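Local coordinates for putative lipoprotein LppA (Mycobacterium tuberculosis, PDB 2V7S), which is of unknown function but is probably a membrane-anchored lipoprotein of the cell envelope, belonging to a family confined to pathogenic mycobacteria, at residues I72-V77 / Q84-D89; A109-R114 / Q191-L196. All coordinates share one frame; numbering follows the deposited sequence.

From the N terminus the chain runs through helix 37-53 into helix 59-80, turns, and returns as strand 86-88. Contact 1 (72-77 with 84-89) closes that short turn and fixes an end strand of the six-stranded antiparallel sheet against the helix that precedes it. Contact 2 (109-114 with 191-196) opens only after contact 1 has closed and spans 76 residues, which hold the rest of the large sheet and helix 128-143; it joins the bend leading into strand 112-114, the central strand of the small three-stranded sheet, to the short helix 191-194. The two loops follow in series, neither nesting nor crossing, and their centres lie about 30 Å apart on opposite sides of the chain's centre.

Contact 1: I72-V77 / Q84-D89; sequences IIADRV and QTWKFD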
ATOM      1  N   ILE A  72      27.367 -23.186  -9.565  1.00 19.55           N
ATOM      2  CA  ILE A  72      27.632 -24.242  -8.591  1.00 19.94           C
ATOM      3  C   ILE A  72      26.715 -25.446  -8.816  1.00 20.21           C
ATOM      4  O   ILE A  72      27.180 -26.611  -8.778  1.00 20.65           O
ATOM      5  CB  ILE A  72      27.500 -23.710  -7.152  1.00 20.32           C
ATOM      6  CG1 ILE A  72      28.719 -22.835  -6.828  1.00 21.21           C
ATOM      7  CG2 ILE A  72      27.409 -24.874  -6.099  1.00 21.80           C
ATOM      8  CD1 ILE A  72      28.509 -21.955  -5.594  1.00 24.35           C
ATOM      9  N   ILE A  73      25.424 -25.173  -8.982  1.00 19.01           N
ATOM     10  CA  ILE A  73      24.441 -26.246  -9.193  1.00 20.02           C
ATOM     11  C   ILE A  73      24.768 -27.002 -10.497  1.00 20.15           C
ATOM     12  O   ILE A  73      24.782 -28.238 -10.522  1.00 19.58           O
ATOM     13  CB  ILE A  73      22.982 -25.693  -9.244  1.00 20.11           C
ATOM     14  CG1 ILE A  73      22.525 -25.234  -7.839  1.00 21.21           C
ATOM     15  CG2 ILE A  73      21.983 -26.789  -9.797  1.00 21.57           C
ATOM     16  CD1 ILE A  73      21.321 -24.280  -7.858  1.00 20.39           C
ATOM     17  N   ALA A  74      24.963 -26.243 -11.573  1.00 19.57           N
ATOM     18  CA  ALA A  74      25.202 -26.819 -12.896  1.00 21.01           C
ATOM     19  C   ALA A  74      26.467 -27.687 -12.868  1.00 20.65           C
ATOM     20  O   ALA A  74      26.477 -28.772 -13.446  1.00 22.36           O
ATOM     21  CB  ALA A  74      25.312 -25.685 -13.941  1.00 19.89           C
ATOM     22  N   ASP A  75      27.522 -27.209 -12.209  1.00 19.28           N
ATOM     23  CA  ASP A  75      28.784 -27.962 -12.069  1.00 21.38           C
ATOM     24  C   ASP A  75      28.609 -29.263 -11.299  1.00 20.87           C
ATOM     25  O   ASP A  75      29.075 -30.294 -11.744  1.00 22.64           O
ATOM     26  CB  ASP A  75      29.901 -27.125 -11.420  1.00 21.41           C
ATOM     27  CG  ASP A  75      30.592 -26.231 -12.424  1.00 21.88           C
ATOM     28  OD1 ASP A  75      30.556 -26.555 -13.618  1.00 25.80           O
ATOM     29  OD2 ASP A  75      31.186 -25.220 -12.039  1.00 25.87           O
ATOM     30  N   ARG A  76      27.919 -29.206 -10.180  1.00 20.59           N
ATOM     31  CA  ARG A  76      27.631 -30.362  -9.338  1.00 21.94           C
ATOM     32  C   ARG A  76      26.725 -31.350 -10.126  1.00 21.58           C
ATOM     33  O   ARG A  76      26.906 -32.564 -10.064  1.00 20.72           O
ATOM     34  CB  ARG A  76      26.913 -29.882  -8.058  1.00 21.54           C
ATOM     35  CG  ARG A  76      27.823 -29.175  -6.974  1.00 22.91           C
ATOM     36  CD  ARG A  76      27.037 -29.034  -5.673  1.00 23.68           C
ATOM     37  NE  ARG A  76      26.806 -30.392  -5.176  1.00 25.70           N
ATOM     38  CZ  ARG A  76      25.878 -30.768  -4.313  1.00 24.96           C
ATOM     39  NH1 ARG A  76      25.797 -32.050  -3.981  1.00 24.59           N
ATOM     40  NH2 ARG A  76      25.043 -29.888  -3.785  1.00 25.26           N
ATOM     41  N   VAL A  77      25.774 -30.807 -10.884  1.00 22.27           N
ATOM     42  CA  VAL A  77      24.886 -31.661 -11.690  1.00 24.14           C
ATOM     43  C   VAL A  77      25.688 -32.399 -12.748  1.00 25.16           C
ATOM     44  O   VAL A  77      25.574 -33.616 -12.887  1.00 25.59           O
ATOM     45  CB  VAL A  77      23.688 -30.888 -12.316  1.00 23.66           C
ATOM     46  CG1 VAL A  77      22.967 -31.778 -13.334  1.00 23.82           C
ATOM     47  CG2 VAL A  77      22.716 -30.480 -11.215  1.00 22.12           C
ATOM     48  N   GLN A  84      27.045 -35.338 -18.823  1.00 26.34           N
ATOM     49  CA  GLN A  84      26.269 -34.092 -18.817  1.00 25.64           C
ATOM     50  C   GLN A  84      27.185 -32.863 -18.920  1.00 24.67           C
ATOM     51  O   GLN A  84      28.283 -32.828 -18.359  1.00 23.98           O
ATOM     52  CB  GLN A  84      25.277 -33.999 -17.644  1.00 25.30           C
ATOM     53  CG  GLN A  84      24.287 -32.776 -17.678  1.00 25.61           C
ATOM     54  CD  GLN A  84      23.305 -32.780 -18.854  1.00 23.96           C
ATOM     55  OE1 GLN A  84      22.161 -33.205 -18.728  1.00 26.42           O
ATOM     56  NE2 GLN A  84      23.736 -32.258 -19.980  1.00 24.23           N
ATOM     57  N   THR A  85      26.747 -31.889 -19.703  1.00 22.93           N
ATOM     58  CA  THR A  85      27.466 -30.634 -19.872  1.00 22.07           C
ATOM     59  C   THR A  85      26.471 -29.454 -19.691  1.00 21.34           C
ATOM     60  O   THR A  85      25.249 -29.650 -19.664  1.00 19.41           O
ATOM     61  CB  THR A  85      28.084 -30.543 -21.293  1.00 22.87           C
ATOM     62  OG1 THR A  85      27.048 -30.632 -22.280  1.00 20.92           O
ATOM     63  CG2 THR A  85      29.128 -31.664 -21.540  1.00 21.25           C
ATOM     64  N   TRP A  86      26.999 -28.246 -19.584  1.00 20.58           N
ATOM     65  CA  TRP A  86      26.160 -27.059 -19.460  1.00 21.36           C
ATOM     66  C   TRP A  86      26.883 -25.829 -19.967  1.00 21.16           C
ATOM     67  O   TRP A  86      28.105 -25.824 -20.118  1.00 19.35           O
ATOM     68  CB  TRP A  86      25.709 -26.836 -18.010  1.00 20.74           C
ATOM     69  CG  TRP A  86      26.809 -26.417 -17.068  1.00 21.78           C
ATOM     70  CD1 TRP A  86      27.696 -27.233 -16.413  1.00 22.15           C
ATOM     71  CD2 TRP A  86      27.146 -25.079 -16.698  1.00 18.94           C
ATOM     72  NE1 TRP A  86      28.554 -26.474 -15.641  1.00 23.93           N
ATOM     73  CE2 TRP A  86      28.249 -25.150 -15.811  1.00 22.58           C
ATOM     74  CE3 TRP A  86      26.622 -23.829 -17.028  1.00 20.80           C
ATOM     75  CZ2 TRP A  86      28.833 -24.004 -15.224  1.00 22.02           C
ATOM     76  CZ3 TRP A  86      27.205 -22.671 -16.460  1.00 23.52           C
ATOM     77  CH2 TRP A  86      28.295 -22.783 -15.550  1.00 21.49           C
ATOM     78  N   LYS A  87      26.100 -24.786 -20.231  1.00 19.85           N
ATOM     79  CA  LYS A  87      26.641 -23.443 -20.476  1.00 21.13           C
ATOM     80  C   LYS A  87      25.593 -22.430 -20.009  1.00 20.89           C
ATOM     81  O   LYS A  87      24.401 -22.763 -19.909  1.00 20.29           O
ATOM     82  CB  LYS A  87      26.928 -23.240 -21.970  1.00 20.66           C
ATOM     83  CG  LYS A  87      25.679 -23.268 -22.862  1.00 24.09           C
ATOM     84  CD  LYS A  87      26.030 -23.137 -24.365  1.00 22.94           C
ATOM     85  CE  LYS A  87      24.788 -22.848 -25.196  1.00 27.34           C
ATOM     86  NZ  LYS A  87      25.126 -22.294 -26.601  1.00 27.91           N
ATOM     87  N   PHE A  88      26.038 -21.206 -19.729  1.00 20.05           N
ATOM     88  CA  PHE A  88      25.134 -20.106 -19.641  1.00 20.90           C
ATOM     89  C   PHE A  88      24.592 -19.855 -21.024  1.00 19.76           C
ATOM     90  O   PHE A  88      25.315 -19.873 -21.995  1.00 20.45           O
ATOM     91  CB  PHE A  88      25.812 -18.866 -19.070  1.00 21.23           C
ATOM     92  CG  PHE A  88      26.064 -18.977 -17.613  1.00 20.84           C
ATOM     93  CD1 PHE A  88      27.361 -18.967 -17.114  1.00 21.78           C
ATOM     94  CD2 PHE A  88      24.992 -19.124 -16.734  1.00 19.00           C
ATOM     95  CE1 PHE A  88      27.587 -19.090 -15.711  1.00 23.52           C
ATOM     96  CE2 PHE A  88      25.188 -19.238 -15.365  1.00 20.22           C
ATOM     97  CZ  PHE A  88      26.497 -19.232 -14.853  1.00 23.79           C
ATOM     98  N   ASP A  89      23.290 -19.658 -21.114  1.00 20.91           N
ATOM     99  CA  ASP A  89      22.643 -19.396 -22.389  1.00 21.23           C
ATOM    100  C   ASP A  89      23.300 -18.162 -22.995  1.00 22.20           C
ATOM    101  O   ASP A  89      23.393 -17.131 -22.357  1.00 23.52           O
ATOM    102  CB  ASP A  89      21.166 -19.147 -22.117  1.00 21.91           C
ATOM    103  CG  ASP A  89      20.305 -19.129 -23.369  1.00 23.84           C
ATOM    104  OD1 ASP A  89      20.769 -18.807 -24.495  1.00 22.65           O
ATOM    105  OD2 ASP A  89      19.108 -19.436 -23.187  1.00 26.40           O
TER
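A helix packed on the end strand of an antiparallel sheet makes this contact: Trp86, on strand 86-88, lays its indole against Ala74 and Asp75 of helix 59-80. The methyl of Ala74 sits over one ring face, its CB 3.4 Å from the centroid of the five-membered ring of Trp86 and 11° off the ring normal, a close CH-pi contact. At the indole edge, Trp86 NE1 donates to Asp75 OD1 at 2.8 Å, with an N-H...O angle of 149°. The acceptor lies nearly in the indole plane, but NE1 meets OD1 from above the carboxylate plane. Face and edge together fix the tilt of the indole on the helix. CB of Trp86 already points to the helix, and with CG between the backbone N and carbonyl carbon (chi1 70°) the indole lies with a face to Ala74 CB and NE1 to Asp75. Farther along the strand, Trp86 CZ3 stands 3.6 Å above the ring plane of Phe88, over its centre, so the indole edge meets the face of the phenyl ring. Val120 of the adjoining strand touches both Ala74 and Phe88. The whole is a helix-turn-strand unit of an alpha+beta fold, with helix 59-80 lying on the antiparallel sheet.

Contact 2: A109-R114 / Q191-L196; sequences ADIARR and QKVLDL
Val193 and Lys192, neighbours on helix 191-194, reach the bend at Asp110 and Ile111 that leads into strand 112-114, and the side chains of both meet chiefly the backbone oxygens of the bend. Val193 comes in with one branch: CG2 lies 3.4 Å from Ile111 O and meets the side chain of Ile111 more loosely, CG2 to CG2 at 4.3 Å. With CG1 anti to the backbone N (chi1 -178°), CG2 stands anti to the carbonyl carbon, which leaves it as the branch facing the bend. CB of Ile111 leaves the backbone away from the helix, so the isoleucine offers its backbone and CG2 rather than its far end. Lys192 starts with CG between its backbone N and carbonyl carbon (chi1 59°), then runs fully extended, carrying its methylene chain toward the bend. Lys192 CE packs 3.3 Å from Asp110 O, whereas its NZ is 4.0 Å from that oxygen. Lys192 NZ is 6.1 Å from Asp110 OD2, so any attraction between the two charges acts only at a distance.

Each side is braced internally. Arg113 turns back side-on to Ala109 O: NE donates at 2.7 Å in the carbonyl plane, on a lone pair, while NH2 adds a second bond from above that plane at 3.1 Å. This two-nitrogen grip on one oxygen holds the approach to the bend. On the other side, Gln191 NE2 donates to Asp195 OD1, four residues on, at 2.8 Å.

Strand 112-114 lies between strands 102-103 and 188-189 of the small antiparallel sheet, near the Cys104-Cys187 disulfide, both cysteines of which touch Ala112. Helix 191-194 begins one residue after strand 188-189, and Ile50 of helix 37-53 packs against both Ile111 and Val193.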
ATOM      1  N   ALA A 109      10.030  -1.015 -10.516  1.00 23.83           N
ATOM      2  CA  ALA A 109      11.297  -1.484 -11.080  1.00 24.45           C
ATOM      3  C   ALA A 109      12.411  -0.440 -11.051  1.00 24.39           C
ATOM      4  O   ALA A 109      13.564  -0.769 -11.291  1.00 24.94           O
ATOM      5  CB  ALA A 109      11.086  -1.958 -12.498  1.00 25.21           C
ATOM      6  N   ASP A 110      12.073   0.811 -10.774  1.00 24.04           N
ATOM      7  CA  ASP A 110      13.095   1.859 -10.592  1.00 24.44           C
ATOM      8  C   ASP A 110      13.641   1.902  -9.152  1.00 23.28           C
ATOM      9  O   ASP A 110      14.575   2.665  -8.826  1.00 23.47           O
ATOM     10  CB  ASP A 110      12.506   3.222 -10.948  1.00 25.24           C
ATOM     11  CG  ASP A 110      11.351   3.595 -10.047  1.00 28.89           C
ATOM     12  OD1 ASP A 110      10.410   2.762  -9.898  1.00 30.08           O
ATOM     13  OD2 ASP A 110      11.378   4.721  -9.476  1.00 34.37           O
ATOM     14  N   ILE A 111      13.029   1.111  -8.294  1.00 21.40           N
ATOM     15  CA  ILE A 111      13.403   1.059  -6.883  1.00 20.89           C
ATOM     16  C   ILE A 111      14.038  -0.271  -6.480  1.00 19.81           C
ATOM     17  O   ILE A 111      15.060  -0.286  -5.813  1.00 19.09           O
ATOM     18  CB  ILE A 111      12.162   1.321  -5.990  1.00 19.88           C
ATOM     19  CG1 ILE A 111      11.631   2.735  -6.256  1.00 22.69           C
ATOM     20  CG2 ILE A 111      12.498   1.132  -4.504  1.00 20.88           C
ATOM     21  CD1 ILE A 111      10.174   2.936  -5.881  1.00 24.11           C
ATOM     22  N   ALA A 112      13.365  -1.374  -6.810  1.00 18.13           N
ATOM     23  CA  ALA A 112      13.819  -2.698  -6.416  1.00 19.20           C
ATOM     24  C   ALA A 112      13.425  -3.707  -7.505  1.00 18.91           C
ATOM     25  O   ALA A 112      12.467  -3.470  -8.228  1.00 19.15           O
ATOM     26  CB  ALA A 112      13.202  -3.105  -5.123  1.00 17.73           C
ATOM     27  N   ARG A 113      14.209  -4.773  -7.646  1.00 20.12           N
ATOM     28  CA  ARG A 113      13.917  -5.864  -8.605  1.00 21.26           C
ATOM     29  C   ARG A 113      14.322  -7.169  -7.965  1.00 20.92           C
ATOM     30  O   ARG A 113      15.119  -7.186  -7.013  1.00 20.12           O
ATOM     31  CB  ARG A 113      14.691  -5.682  -9.920  1.00 20.89           C
ATOM     32  CG  ARG A 113      14.234  -4.477 -10.735  1.00 22.72           C
ATOM     33  CD  ARG A 113      15.150  -4.205 -11.925  1.00 23.88           C
ATOM     34  NE  ARG A 113      14.920  -2.862 -12.436  1.00 23.54           N
ATOM     35  CZ  ARG A 113      15.201  -2.452 -13.671  1.00 27.08           C
ATOM     36  NH1 ARG A 113      15.727  -3.298 -14.561  1.00 29.59           N
ATOM     37  NH2 ARG A 113      14.927  -1.198 -14.028  1.00 27.24           N
ATOM     38  N   ARG A 114      13.789  -8.261  -8.518  1.00 20.97           N
ATOM     39  CA  ARG A 114      14.158  -9.603  -8.111  1.00 20.87           C
ATOM     40  C   ARG A 114      15.200 -10.081  -9.136  1.00 20.90           C
ATOM     41  O   ARG A 114      14.917 -10.067 -10.365  1.00 18.73           O
ATOM     42  CB  ARG A 114      12.905 -10.505  -8.144  1.00 20.71           C
ATOM     43  CG  ARG A 114      11.808 -10.117  -7.114  1.00 19.19           C
ATOM     44  CD  ARG A 114      10.597 -11.083  -7.265  1.00 23.25           C
ATOM     45  NE  ARG A 114      10.901 -12.463  -6.825  1.00 28.68           N
ATOM     46  CZ  ARG A 114      10.300 -13.569  -7.299  1.00 34.70           C
ATOM     47  NH1 ARG A 114       9.362 -13.487  -8.245  1.00 33.58           N
ATOM     48  NH2 ARG A 114      10.644 -14.781  -6.849  1.00 32.81           N
ATOM     49  N   GLN A 191      21.235  -0.706  -6.302  1.00 17.74           N
ATOM     50  CA  GLN A 191      22.307   0.064  -5.683  1.00 18.79           C
ATOM     51  C   GLN A 191      22.055   1.589  -5.736  1.00 18.41           C
ATOM     52  O   GLN A 191      22.369   2.298  -4.793  1.00 17.87           O
ATOM     53  CB  GLN A 191      23.690  -0.292  -6.259  1.00 18.65           C
ATOM     54  CG  GLN A 191      24.801   0.534  -5.606  1.00 20.38           C
ATOM     55  CD  GLN A 191      24.963   0.160  -4.146  1.00 21.40           C
ATOM     56  OE1 GLN A 191      24.861  -1.020  -3.797  1.00 22.44           O
ATOM     57  NE2 GLN A 191      25.220   1.135  -3.294  1.00 21.79           N
ATOM     58  N   LYS A 192      21.429   2.093  -6.796  1.00 19.65           N
ATOM     59  CA  LYS A 192      21.158   3.549  -6.843  1.00 20.23           C
ATOM     60  C   LYS A 192      20.245   4.048  -5.707  1.00 20.33           C
ATOM     61  O   LYS A 192      20.391   5.187  -5.224  1.00 20.68           O
ATOM     62  CB  LYS A 192      20.617   3.958  -8.210  1.00 21.73           C
ATOM     63  CG  LYS A 192      19.318   3.269  -8.637  1.00 23.93           C
ATOM     64  CD  LYS A 192      18.770   4.024  -9.870  1.00 32.22           C
ATOM     65  CE  LYS A 192      17.446   3.468 -10.337  1.00 32.00           C
ATOM     66  NZ  LYS A 192      17.055   4.079 -11.660  1.00 38.90           N
ATOM     67  N   VAL A 193      19.314   3.190  -5.269  1.00 19.28           N
ATOM     68  CA  VAL A 193      18.488   3.488  -4.081  1.00 19.00           C
ATOM     69  C   VAL A 193      19.296   3.389  -2.784  1.00 18.53           C
ATOM     70  O   VAL A 193      19.161   4.236  -1.879  1.00 16.97           O
ATOM     71  CB  VAL A 193      17.176   2.617  -4.049  1.00 19.08           C
ATOM     72  CG1 VAL A 193      16.295   2.968  -2.854  1.00 17.83           C
ATOM     73  CG2 VAL A 193      16.401   2.807  -5.369  1.00 19.55           C
ATOM     74  N   LEU A 194      20.170   2.378  -2.700  1.00 19.62           N
ATOM     75  CA  LEU A 194      21.051   2.260  -1.524  1.00 20.06           C
ATOM     76  C   LEU A 194      21.943   3.476  -1.394  1.00 20.11           C
ATOM     77  O   LEU A 194      22.282   3.865  -0.284  1.00 21.32           O
ATOM     78  CB  LEU A 194      21.877   0.972  -1.575  1.00 19.43           C
ATOM     79  CG  LEU A 194      20.998  -0.282  -1.541  1.00 21.15           C
ATOM     80  CD1 LEU A 194      21.773  -1.541  -1.834  1.00 23.19           C
ATOM     81  CD2 LEU A 194      20.348  -0.436  -0.218  1.00 20.07           C
ATOM     82  N   ASP A 195      22.297   4.099  -2.516  1.00 20.89           N
ATOM     83  CA  ASP A 195      23.102   5.340  -2.478  1.00 22.19           C
ATOM     84  C   ASP A 195      22.311   6.580  -2.053  1.00 22.89           C
ATOM     85  O   ASP A 195      22.896   7.629  -1.805  1.00 23.58           O
ATOM     86  CB  ASP A 195      23.816   5.589  -3.808  1.00 22.44           C
ATOM     87  CG  ASP A 195      24.943   4.606  -4.042  1.00 23.96           C
ATOM     88  OD1 ASP A 195      25.326   3.900  -3.077  1.00 25.54           O
ATOM     89  OD2 ASP A 195      25.441   4.514  -5.182  1.00 26.63           O
ATOM     90  N   LEU A 196      20.985   6.456  -1.974  1.00 23.62           N
ATOM     91  CA  LEU A 196      20.156   7.549  -1.451  1.00 24.67           C
ATOM     92  C   LEU A 196      20.217   7.555   0.060  1.00 24.18           C
ATOM     93  O   LEU A 196      20.246   6.500   0.665  1.00 23.11           O
ATOM     94  CB  LEU A 196      18.702   7.397  -1.911  1.00 25.46           C
ATOM     95  CG  LEU A 196      18.533   7.338  -3.425  1.00 27.31           C
ATOM     96  CD1 LEU A 196      17.072   7.241  -3.746  1.00 31.02           C
ATOM     97  CD2 LEU A 196      19.172   8.565  -4.106  1.00 29.80           C
TER